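Local coordinates for Maltose/maltodextrin transport permease homologue (Bdellovibrio bacteriovorus HD100, PDB 6FFL), which binds maltotriose through its periplasmic-binding-protein-type MalE domain, the part modelled here, and as a MalE-MalF fusion probably takes part in maltose and maltodextrin uptake, at residues Leu193-Thr196 against Phe197-Ile200; Glu213-Tyr216 against Glu217-Asn220; Gly86-Tyr89 against Phe90-Phe93. All blocks are in the same frame, centred on the assembly; numbering follows the deposited sequence.

Overall arrangement
All three contacts are local, made between residues close in sequence, mostly a turn apart. Along the chain contact 3 comes first, then contact 1, then contact 2. Contacts 1 and 2 are neighbours: helix 191-205 carries the first, and the second spans the end of the following loop and the start of helix 216-224; their centres are about 20 Å apart, their nearest atoms about 9 Å. Contact 3, on helix 87-90 and the turn after it, lies on the opposite side of the chain's centre, about 41 Å from contact 1 and about 39 Å from contact 2, centre to centre. Of the three, contact 2 reaches the bound sugar through Tyr216; contacts 1 and 3 are packing within the solute-binding fold.

Contact 1 of 3, residues Leu193-Thr196 against Phe197-Ile200; sequences LKDT and FQFI
Phe197 sits one turn beyond Leu193, and its N-H gives Leu193 O a nearly straight bond of 2.9 Å (178°). The same carbonyl oxygen lies over one face of the Phe197 ring, offset toward its rim. Above the ring comes the leucine branch: Leu193 CG stands 4.0 Å from the centroid of the Phe197 ring, a CH-pi contact over the face, and Leu193 CD1 reaches Phe197 CE1 at 3.6 Å. With Leu193 CG opposite its backbone N (chi1 -176°) and beside the carbonyl carbon, the branch covers the same ring face as Leu193 O. Phe197 is also stacked with Tyr358, whose hydroxyl bonds to Phe197 O, so this side of the helix is packed against helix 346-362.

Gln198 N bonds to Lys194 O, and its extended side chain runs back across Lys194. Its amide plane is only 9° from that of the Asp195 carboxylate, with Gln198 NE2 3.4 Å from Asp195 OD1. The lysine chain bends at its far end to bring Lys194 NZ to Asp195 OD1 in a 3.2 Å salt bridge between consecutive residues.

The Leu193-Phe197 and Lys194-Gln198 pairs are i to i+4 contacts of an alpha helix, here helix 191-205 of the periplasmic-binding-protein fold, with a buried side and a polar, partly exposed one.

Phe199 N donates to Asp195 O at 2.8 Å, while its ring turns away from Leu193-Thr196 to meet Phe170. Ile200 N closes the series on Thr196 O at 3.2 Å; the Thr196 hydroxyl bonds back to Ala192 O, and the Ile200 side chain packs on Tyr161 and Tyr358.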
ATOM      1  N   LEU A 193       5.228   1.503  19.951  1.00 14.14           N
ATOM      2  CA  LEU A 193       6.241   1.432  18.900  1.00 13.56           C
ATOM      3  C   LEU A 193       7.460   0.637  19.359  1.00 16.29           C
ATOM      4  O   LEU A 193       8.005  -0.165  18.591  1.00 16.62           O
ATOM      5  CB  LEU A 193       6.650   2.834  18.440  1.00 12.56           C
ATOM      6  CG  LEU A 193       7.639   2.820  17.271  1.00 11.45           C
ATOM      7  CD1 LEU A 193       7.059   2.108  16.024  1.00 12.43           C
ATOM      8  CD2 LEU A 193       8.108   4.243  16.931  1.00 13.70           C
ATOM      9  N   LYS A 194       7.912   0.845  20.601  1.00 15.43           N
ATOM     10  CA  LYS A 194       9.016   0.037  21.115  1.00 14.27           C
ATOM     11  C   LYS A 194       8.680  -1.449  21.027  1.00 16.50           C
ATOM     12  O   LYS A 194       9.500  -2.259  20.571  1.00 16.69           O
ATOM     13  CB  LYS A 194       9.335   0.433  22.557  1.00 13.99           C
ATOM     14  CG  LYS A 194      10.439  -0.403  23.207  1.00 19.43           C
ATOM     15  CD  LYS A 194      10.448  -0.203  24.712  1.00 30.81           C
ATOM     16  CE  LYS A 194       9.129  -0.650  25.329  1.00 43.82           C
ATOM     17  NZ  LYS A 194       9.247  -1.972  25.999  1.00 51.48           N
ATOM     18  N   ASP A 195       7.457  -1.817  21.431  1.00 16.44           N
ATOM     19  CA  ASP A 195       7.048  -3.221  21.428  1.00 18.98           C
ATOM     20  C   ASP A 195       6.970  -3.770  20.004  1.00 17.83           C
ATOM     21  O   ASP A 195       7.282  -4.948  19.766  1.00 17.49           O
ATOM     22  CB  ASP A 195       5.694  -3.379  22.129  1.00 16.01           C
ATOM     23  CG  ASP A 195       5.794  -3.313  23.655  1.00 23.72           C
ATOM     24  OD1 ASP A 195       6.916  -3.330  24.206  1.00 23.64           O
ATOM     25  OD2 ASP A 195       4.732  -3.248  24.305  1.00 30.62           O
ATOM     26  N   THR A 196       6.543  -2.937  19.053  1.00 16.38           N
ATOM     27  CA  THR A 196       6.523  -3.337  17.647  1.00 15.59           C
ATOM     28  C   THR A 196       7.932  -3.616  17.140  1.00 14.91           C
ATOM     29  O   THR A 196       8.183  -4.636  16.485  1.00 16.19           O
ATOM     30  CB  THR A 196       5.868  -2.235  16.802  1.00 13.68           C
ATOM     31  OG1 THR A 196       4.497  -2.083  17.195  1.00 14.53           O
ATOM     32  CG2 THR A 196       5.911  -2.598  15.329  1.00 15.55           C
ATOM     33  N   PHE A 197       8.855  -2.689  17.402  1.00 14.24           N
ATOM     34  CA  PHE A 197      10.259  -2.914  17.087  1.00 13.89           C
ATOM     35  C   PHE A 197      10.752  -4.222  17.684  1.00 16.92           C
ATOM     36  O   PHE A 197      11.447  -4.999  17.016  1.00 16.69           O
ATOM     37  CB  PHE A 197      11.117  -1.762  17.617  1.00 13.28           C
ATOM     38  CG  PHE A 197      10.978  -0.479  16.846  1.00 16.04           C
ATOM     39  CD1 PHE A 197      10.334  -0.442  15.618  1.00 22.40           C
ATOM     40  CD2 PHE A 197      11.480   0.705  17.371  1.00 17.37           C
ATOM     41  CE1 PHE A 197      10.227   0.747  14.908  1.00 19.26           C
ATOM     42  CE2 PHE A 197      11.367   1.906  16.673  1.00 18.80           C
ATOM     43  CZ  PHE A 197      10.729   1.921  15.436  1.00 15.84           C
ATOM     44  N   GLN A 198      10.412  -4.482  18.952  1.00 17.91           N
ATOM     45  CA  GLN A 198      10.936  -5.680  19.600  1.00 15.53           C
ATOM     46  C   GLN A 198      10.278  -6.941  19.067  1.00 15.55           C
ATOM     47  O   GLN A 198      10.938  -7.987  18.990  1.00 19.44           O
ATOM     48  CB  GLN A 198      10.774  -5.589  21.121  1.00 20.83           C
ATOM     49  CG  GLN A 198      11.351  -4.305  21.708  1.00 29.74           C
ATOM     50  CD  GLN A 198      11.325  -4.249  23.231  1.00 42.99           C
ATOM     51  OE1 GLN A 198      12.368  -4.099  23.873  1.00 42.86           O
ATOM     52  NE2 GLN A 198      10.132  -4.360  23.813  1.00 40.55           N
ATOM     53  N   PHE A 199       8.990  -6.865  18.721  1.00 17.01           N
ATOM     54  CA  PHE A 199       8.276  -8.028  18.194  1.00 16.49           C
ATOM     55  C   PHE A 199       8.933  -8.531  16.921  1.00 19.84           C
ATOM     56  O   PHE A 199       9.160  -9.737  16.756  1.00 19.15           O
ATOM     57  CB  PHE A 199       6.808  -7.655  17.942  1.00 18.38           C
ATOM     58  CG  PHE A 199       5.996  -8.752  17.303  1.00 18.92           C
ATOM     59  CD1 PHE A 199       5.692  -9.914  18.001  1.00 20.88           C
ATOM     60  CD2 PHE A 199       5.541  -8.612  16.003  1.00 19.80           C
ATOM     61  CE1 PHE A 199       4.946 -10.911  17.413  1.00 25.13           C
ATOM     62  CE2 PHE A 199       4.794  -9.612  15.407  1.00 19.89           C
ATOM     63  CZ  PHE A 199       4.497 -10.754  16.108  1.00 18.16           C
ATOM     64  N   ILE A 200       9.286  -7.616  16.021  1.00 17.34           N
ATOM     65  CA  ILE A 200       9.885  -8.047  14.768  1.00 18.49           C
ATOM     66  C   ILE A 200      11.327  -8.498  14.985  1.00 19.68           C
ATOM     67  O   ILE A 200      11.785  -9.461  14.362  1.00 18.82           O
ATOM     68  CB  ILE A 200       9.748  -6.934  13.719  1.00 21.67           C
ATOM     69  CG1 ILE A 200       8.294  -6.906  13.226  1.00 21.91           C
ATOM     70  CG2 ILE A 200      10.701  -7.140  12.546  1.00 18.15           C
ATOM     71  CD1 ILE A 200       8.020  -5.811  12.282  1.00 23.28           C
TER

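Contact 2 of 3, residues Glu213-Tyr216 against Glu217-Asn220; sequences ECDY and ETAN. With GLC (alpha-D-glucopyranose), chain B.
The chain enters its helix at Asp215, where extended backbone gives way to helical angles at Tyr216, and the first turns are tied by Ala219 N to Asp215 O (3.1 Å, 172°) and Asn220 N to Tyr216 O (2.9 Å). Asp215 is the N-cap. Its CG lies between the backbone N and the carbonyl carbon (chi1 66°), which turns the carboxylate onto the helix start. There Asp215 OD1 accepts twice from one residue: Thr218 N comes nearly end-on to the C-O bond at 2.8 Å, and Thr218 OG1, also at 2.8 Å, approaches from well above the carboxylate plane. A water accepts from Asp215 N and donates to Thr218 OG1, tying that hydroxyl to the backbone as well. The negative carboxylate at the amino end of the helix would be expected to suit the helix dipole.

Beside the cap, Cys214 SG rests on Ala219 CB at 3.7 Å, and both side chains pack on Val158 of strand 157-158.

On the sugar side, one face of the Tyr216 ring meets the glucose hydroxymethyl group: GLC O6 stands 3.3 Å above the ring plane of Tyr216, toward the rim. The Tyr216 hydroxyl bonds to Trp236 NE1 and Asn233 ND2, and a second water, 2.6 Å from Tyr216 OH, donates to Asn220 OD1; together these partners fix the ring's far end. Glu217 OE1 receives a weak bond from Asn220 ND2. The whole is an N-capped helix start that places a pocket tyrosine against the O6 of one glucose of the bound maltotriose.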
ATOM      1  N   GLU A 213      17.655 -10.942   6.003  1.00 27.26           N
ATOM      2  CA  GLU A 213      17.564  -9.924   4.961  1.00 34.65           C
ATOM      3  C   GLU A 213      16.364 -10.264   4.096  1.00 32.10           C
ATOM      4  O   GLU A 213      16.288 -11.365   3.545  1.00 32.67           O
ATOM      5  CB  GLU A 213      18.833  -9.864   4.103  1.00 40.94           C
ATOM      6  CG  GLU A 213      20.142 -10.017   4.874  1.00 55.59           C
ATOM      7  CD  GLU A 213      20.584  -8.727   5.537  1.00 68.07           C
ATOM      8  OE1 GLU A 213      19.975  -7.674   5.252  1.00 72.87           O
ATOM      9  OE2 GLU A 213      21.543  -8.765   6.338  1.00 75.76           O
ATOM     10  N   CYS A 214      15.427  -9.326   3.969  1.00 24.78           N
ATOM     11  CA  CYS A 214      14.189  -9.656   3.270  1.00 25.71           C
ATOM     12  C   CYS A 214      13.561  -8.349   2.778  1.00 28.64           C
ATOM     13  O   CYS A 214      12.745  -7.746   3.477  1.00 30.03           O
ATOM     14  CB  CYS A 214      13.246 -10.425   4.176  1.00 23.78           C
ATOM     15  SG  CYS A 214      11.876 -11.212   3.337  1.00 24.36           S
ATOM     16  N   ASP A 215      13.955  -7.927   1.575  1.00 23.17           N
ATOM     17  CA  ASP A 215      13.307  -6.771   0.976  1.00 28.23           C
ATOM     18  C   ASP A 215      12.034  -7.225   0.262  1.00 26.21           C
ATOM     19  O   ASP A 215      11.653  -8.400   0.314  1.00 21.79           O
ATOM     20  CB  ASP A 215      14.282  -6.014   0.066  1.00 25.41           C
ATOM     21  CG  ASP A 215      14.719  -6.806  -1.161  1.00 29.80           C
ATOM     22  OD1 ASP A 215      14.168  -7.889  -1.450  1.00 29.03           O
ATOM     23  OD2 ASP A 215      15.645  -6.329  -1.854  1.00 33.91           O
ATOM     24  N   TYR A 216      11.343  -6.292  -0.398  1.00 20.99           N
ATOM     25  CA  TYR A 216      10.057  -6.642  -0.990  1.00 20.13           C
ATOM     26  C   TYR A 216      10.208  -7.751  -2.023  1.00 21.02           C
ATOM     27  O   TYR A 216       9.463  -8.741  -2.008  1.00 21.37           O
ATOM     28  CB  TYR A 216       9.387  -5.422  -1.624  1.00 21.97           C
ATOM     29  CG  TYR A 216       8.016  -5.776  -2.180  1.00 18.53           C
ATOM     30  CD1 TYR A 216       6.875  -5.651  -1.391  1.00 17.49           C
ATOM     31  CD2 TYR A 216       7.868  -6.255  -3.481  1.00 20.92           C
ATOM     32  CE1 TYR A 216       5.614  -5.987  -1.893  1.00 16.28           C
ATOM     33  CE2 TYR A 216       6.620  -6.598  -3.987  1.00 20.12           C
ATOM     34  CZ  TYR A 216       5.500  -6.467  -3.183  1.00 16.00           C
ATOM     35  OH  TYR A 216       4.265  -6.803  -3.695  1.00 16.48           O
ATOM     36  N   GLU A 217      11.174  -7.609  -2.932  1.00 22.84           N
ATOM     37  CA  GLU A 217      11.286  -8.587  -4.003  1.00 24.79           C
ATOM     38  C   GLU A 217      11.730  -9.945  -3.479  1.00 24.65           C
ATOM     39  O   GLU A 217      11.351 -10.977  -4.045  1.00 22.16           O
ATOM     40  CB  GLU A 217      12.257  -8.099  -5.081  1.00 27.90           C
ATOM     41  CG  GLU A 217      12.256  -8.979  -6.330  1.00 44.63           C
ATOM     42  CD  GLU A 217      10.853  -9.418  -6.760  1.00 55.31           C
ATOM     43  OE1 GLU A 217       9.938  -8.563  -6.824  1.00 52.85           O
ATOM     44  OE2 GLU A 217      10.668 -10.626  -7.039  1.00 52.36           O
ATOM     45  N   THR A 218      12.526  -9.965  -2.412  1.00 26.35           N
ATOM     46  CA  THR A 218      12.947 -11.240  -1.836  1.00 29.15           C
ATOM     47  C   THR A 218      11.756 -11.996  -1.249  1.00 23.45           C
ATOM     48  O   THR A 218      11.593 -13.199  -1.493  1.00 22.89           O
ATOM     49  CB  THR A 218      14.025 -11.001  -0.779  1.00 32.94           C
ATOM     50  OG1 THR A 218      15.212 -10.510  -1.423  1.00 27.93           O
ATOM     51  CG2 THR A 218      14.345 -12.296  -0.028  1.00 27.54           C
ATOM     52  N   ALA A 219      10.901 -11.303  -0.488  1.00 21.85           N
ATOM     53  CA  ALA A 219       9.706 -11.952   0.055  1.00 19.30           C
ATOM     54  C   ALA A 219       8.776 -12.393  -1.065  1.00 21.44           C
ATOM     55  O   ALA A 219       8.216 -13.495  -1.026  1.00 18.94           O
ATOM     56  CB  ALA A 219       8.973 -11.015   1.020  1.00 16.46           C
ATOM     57  N   ASN A 220       8.624 -11.544  -2.081  1.00 19.98           N
ATOM     58  CA  ASN A 220       7.789 -11.851  -3.237  1.00 20.97           C
ATOM     59  C   ASN A 220       8.272 -13.109  -3.948  1.00 21.65           C
ATOM     60  O   ASN A 220       7.492 -14.032  -4.211  1.00 22.77           O
ATOM     61  CB  ASN A 220       7.810 -10.649  -4.186  1.00 23.65           C
ATOM     62  CG  ASN A 220       6.730 -10.706  -5.242  1.00 23.16           C
ATOM     63  OD1 ASN A 220       5.563 -10.905  -4.942  1.00 22.56           O
ATOM     64  ND2 ASN A 220       7.123 -10.506  -6.495  1.00 30.12           N
TER
HETATM   65  C1  GLC B   1       3.874  -2.361  -6.011  1.00 22.37           C
HETATM   66  C2  GLC B   1       2.452  -1.820  -5.825  1.00 16.36           C
HETATM   67  C3  GLC B   1       2.405  -0.751  -4.743  1.00 19.78           C
HETATM   68  C4  GLC B   1       3.082  -1.232  -3.459  1.00 20.13           C
HETATM   69  C5  GLC B   1       4.490  -1.761  -3.765  1.00 19.02           C
HETATM   70  C6  GLC B   1       5.136  -2.373  -2.523  1.00 28.57           C
HETATM   71  O1  GLC B   1       4.698  -1.341  -6.576  1.00 26.13           O
HETATM   72  O2  GLC B   1       1.985  -1.221  -7.037  1.00 17.97           O
HETATM   73  O3  GLC B   1       1.027  -0.385  -4.513  1.00 16.06           O
HETATM   74  O4  GLC B   1       3.128  -0.117  -2.545  1.00 15.10           O
HETATM   75  O5  GLC B   1       4.437  -2.791  -4.758  1.00 23.82           O
HETATM   76  O6  GLC B   1       6.503  -2.716  -2.793  1.00 27.69           O
HETATM   77  O   HOH W   1      16.492  -9.075   0.728  1.00 34.89           O
HETATM   78  O   HOH W   2       4.250  -8.642  -5.470  1.00 31.87           O

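Contact 3 of 3, residues Gly86-Tyr89 against Phe90-Phe93; sequences GSDY and FQNF
Tyr89 is the centre of an aromatic cluster with Phe90 and Phe93. Its edge points at the face of Phe90 in a T-shaped pair, planes at 85° and centroids of the Tyr89 and Phe90 rings 5.2 Å apart, with Tyr89 CD1 above the middle of the Phe90 ring. Phe93 approaches differently: its CE2 lies over one face of the Tyr89 ring, toward the rim, and the two planes are inclined at 42°, a slanted packing in which Phe93 CE2 comes within 3.4 Å of Tyr89 CZ. With Tyr89 CG opposite the backbone N (chi1 177°), the ring turns its edge to Phe90 and one face to Phe93 CE2. Further out, Phe90 stacks on His105, while Tyr89 and Phe93 both pack on Ile108 of strand 104-109.

The backbone bonds are short-range, and one is weak. Tyr89 N binds Gly86 O, Phe90 N makes the weak bond to Ser87 O, and Asn92 N reaches Tyr89 O at 3.2 Å. A type I turn from Phe90 to Phe93 follows, closed by Phe93 N on Phe90 O. Tyr89 O also faces the edge of the Phe93 ring, 3.1 Å from Phe93 CD2. Gly86, just past helix 82-85, has positive phi and breaks its helical angles.

Among the polar side chains, Asp88 and Gln91 run alongside each other in one of two Gln91 conformers, a doubtful arrangement; the 2.8 Å approach of Asp88 OD1 to Gln91 NE2 is too badly angled for a hydrogen bond.

The chemistry is thus chiefly that of apolar packing by three aromatic rings. The one polar group they carry, the Tyr89 hydroxyl, is satisfied by its bond to Thr295, which lets the tyrosine ring join the cluster.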
ATOM      1  N   GLY A  86     -17.014  17.691 -10.705  1.00 33.30           N
ATOM      2  CA  GLY A  86     -18.332  17.916 -10.122  1.00 40.23           C
ATOM      3  C   GLY A  86     -18.549  17.134  -8.839  1.00 37.53           C
ATOM      4  O   GLY A  86     -17.950  16.086  -8.601  1.00 35.09           O
ATOM      5  N   SER A  87     -19.456  17.652  -8.004  1.00 47.51           N
ATOM      6  CA  SER A  87     -19.732  17.020  -6.714  1.00 47.40           C
ATOM      7  C   SER A  87     -20.510  15.717  -6.874  1.00 46.84           C
ATOM      8  O   SER A  87     -20.258  14.743  -6.152  1.00 44.77           O
ATOM      9  CB  SER A  87     -20.494  17.986  -5.809  1.00 63.33           C
ATOM     10  OG  SER A  87     -21.391  17.292  -4.958  1.00 69.56           O
ATOM     11  N   ASP A  88     -21.469  15.675  -7.804  1.00 42.64           N
ATOM     12  CA  ASP A  88     -22.190  14.430  -8.043  1.00 43.17           C
ATOM     13  C   ASP A  88     -21.257  13.302  -8.477  1.00 36.77           C
ATOM     14  O   ASP A  88     -21.610  12.127  -8.340  1.00 43.94           O
ATOM     15  CB  ASP A  88     -23.284  14.649  -9.088  1.00 53.22           C
ATOM     16  CG  ASP A  88     -24.470  15.420  -8.532  1.00 60.38           C
ATOM     17  OD1 ASP A  88     -24.699  15.367  -7.303  1.00 59.12           O
ATOM     18  OD2 ASP A  88     -25.171  16.083  -9.326  1.00 67.23           O
ATOM     19  N   TYR A  89     -20.073  13.631  -8.989  1.00 31.76           N
ATOM     20  CA  TYR A  89     -19.107  12.601  -9.341  1.00 32.29           C
ATOM     21  C   TYR A  89     -18.670  11.816  -8.108  1.00 26.29           C
ATOM     22  O   TYR A  89     -18.703  10.581  -8.102  1.00 22.77           O
ATOM     23  CB  TYR A  89     -17.906  13.240 -10.043  1.00 29.11           C
ATOM     24  CG  TYR A  89     -16.796  12.280 -10.387  1.00 27.80           C
ATOM     25  CD1 TYR A  89     -15.725  12.093  -9.521  1.00 25.81           C
ATOM     26  CD2 TYR A  89     -16.810  11.564 -11.580  1.00 28.87           C
ATOM     27  CE1 TYR A  89     -14.709  11.211  -9.825  1.00 34.95           C
ATOM     28  CE2 TYR A  89     -15.793  10.678 -11.894  1.00 28.75           C
ATOM     29  CZ  TYR A  89     -14.747  10.506 -11.014  1.00 32.22           C
ATOM     30  OH  TYR A  89     -13.722   9.636 -11.310  1.00 34.38           O
ATOM     31  N   PHE A  90     -18.258  12.517  -7.046  1.00 25.38           N
ATOM     32  CA  PHE A  90     -17.600  11.837  -5.936  1.00 23.91           C
ATOM     33  C   PHE A  90     -18.561  10.998  -5.101  1.00 20.41           C
ATOM     34  O   PHE A  90     -18.122  10.024  -4.479  1.00 20.05           O
ATOM     35  CB  PHE A  90     -16.858  12.857  -5.068  1.00 26.85           C
ATOM     36  CG  PHE A  90     -15.584  13.345  -5.706  1.00 20.99           C
ATOM     37  CD1 PHE A  90     -14.454  12.547  -5.705  1.00 22.51           C
ATOM     38  CD2 PHE A  90     -15.542  14.569  -6.354  1.00 28.24           C
ATOM     39  CE1 PHE A  90     -13.288  12.959  -6.321  1.00 23.02           C
ATOM     40  CE2 PHE A  90     -14.371  14.995  -6.973  1.00 25.26           C
ATOM     41  CZ  PHE A  90     -13.250  14.181  -6.956  1.00 22.64           C
ATOM     42  N   GLN A  91     -19.853  11.338  -5.081  0.51 22.93           N
ATOM     43  CA  GLN A  91     -20.806  10.538  -4.319  0.51 26.03           C
ATOM     44  C   GLN A  91     -21.007   9.146  -4.909  0.51 22.04           C
ATOM     45  O   GLN A  91     -21.605   8.295  -4.245  0.51 25.02           O
ATOM     46  CB  GLN A  91     -22.157  11.261  -4.213  0.51 29.73           C
ATOM     47  CG  GLN A  91     -22.688  11.811  -5.526  0.51 30.84           C
ATOM     48  CD  GLN A  91     -24.125  12.328  -5.444  0.51 41.26           C
ATOM     49  OE1 GLN A  91     -25.087  11.583  -5.664  0.51 31.91           O
ATOM     50  NE2 GLN A  91     -24.271  13.615  -5.150  0.51 38.06           N
ATOM     51  N   ASN A  92     -20.522   8.896  -6.124  1.00 20.26           N
ATOM     52  CA  ASN A  92     -20.666   7.586  -6.751  1.00 23.33           C
ATOM     53  C   ASN A  92     -19.571   6.618  -6.341  1.00 20.19           C
ATOM     54  O   ASN A  92     -19.589   5.458  -6.784  1.00 19.26           O
ATOM     55  CB  ASN A  92     -20.673   7.720  -8.279  1.00 21.99           C
ATOM     56  CG  ASN A  92     -21.856   8.515  -8.793  1.00 22.72           C
ATOM     57  OD1 ASN A  92     -21.749   9.214  -9.805  1.00 32.87           O
ATOM     58  ND2 ASN A  92     -22.988   8.427  -8.097  1.00 22.18           N
ATOM     59  N   PHE A  93     -18.621   7.062  -5.519  1.00 17.00           N
ATOM     60  CA  PHE A  93     -17.474   6.255  -5.127  1.00 17.52           C
ATOM     61  C   PHE A  93     -17.414   6.126  -3.611  1.00 19.04           C
ATOM     62  O   PHE A  93     -17.832   7.025  -2.876  1.00 19.99           O
ATOM     63  CB  PHE A  93     -16.161   6.872  -5.661  1.00 17.23           C
ATOM     64  CG  PHE A  93     -16.153   7.057  -7.159  1.00 16.35           C
ATOM     65  CD1 PHE A  93     -15.663   6.072  -7.992  1.00 17.94           C
ATOM     66  CD2 PHE A  93     -16.673   8.207  -7.732  1.00 18.96           C
ATOM     67  CE1 PHE A  93     -15.671   6.239  -9.378  1.00 20.45           C
ATOM     68  CE2 PHE A  93     -16.678   8.379  -9.108  1.00 23.56           C
ATOM     69  CZ  PHE A  93     -16.178   7.396  -9.930  1.00 24.59           C
TER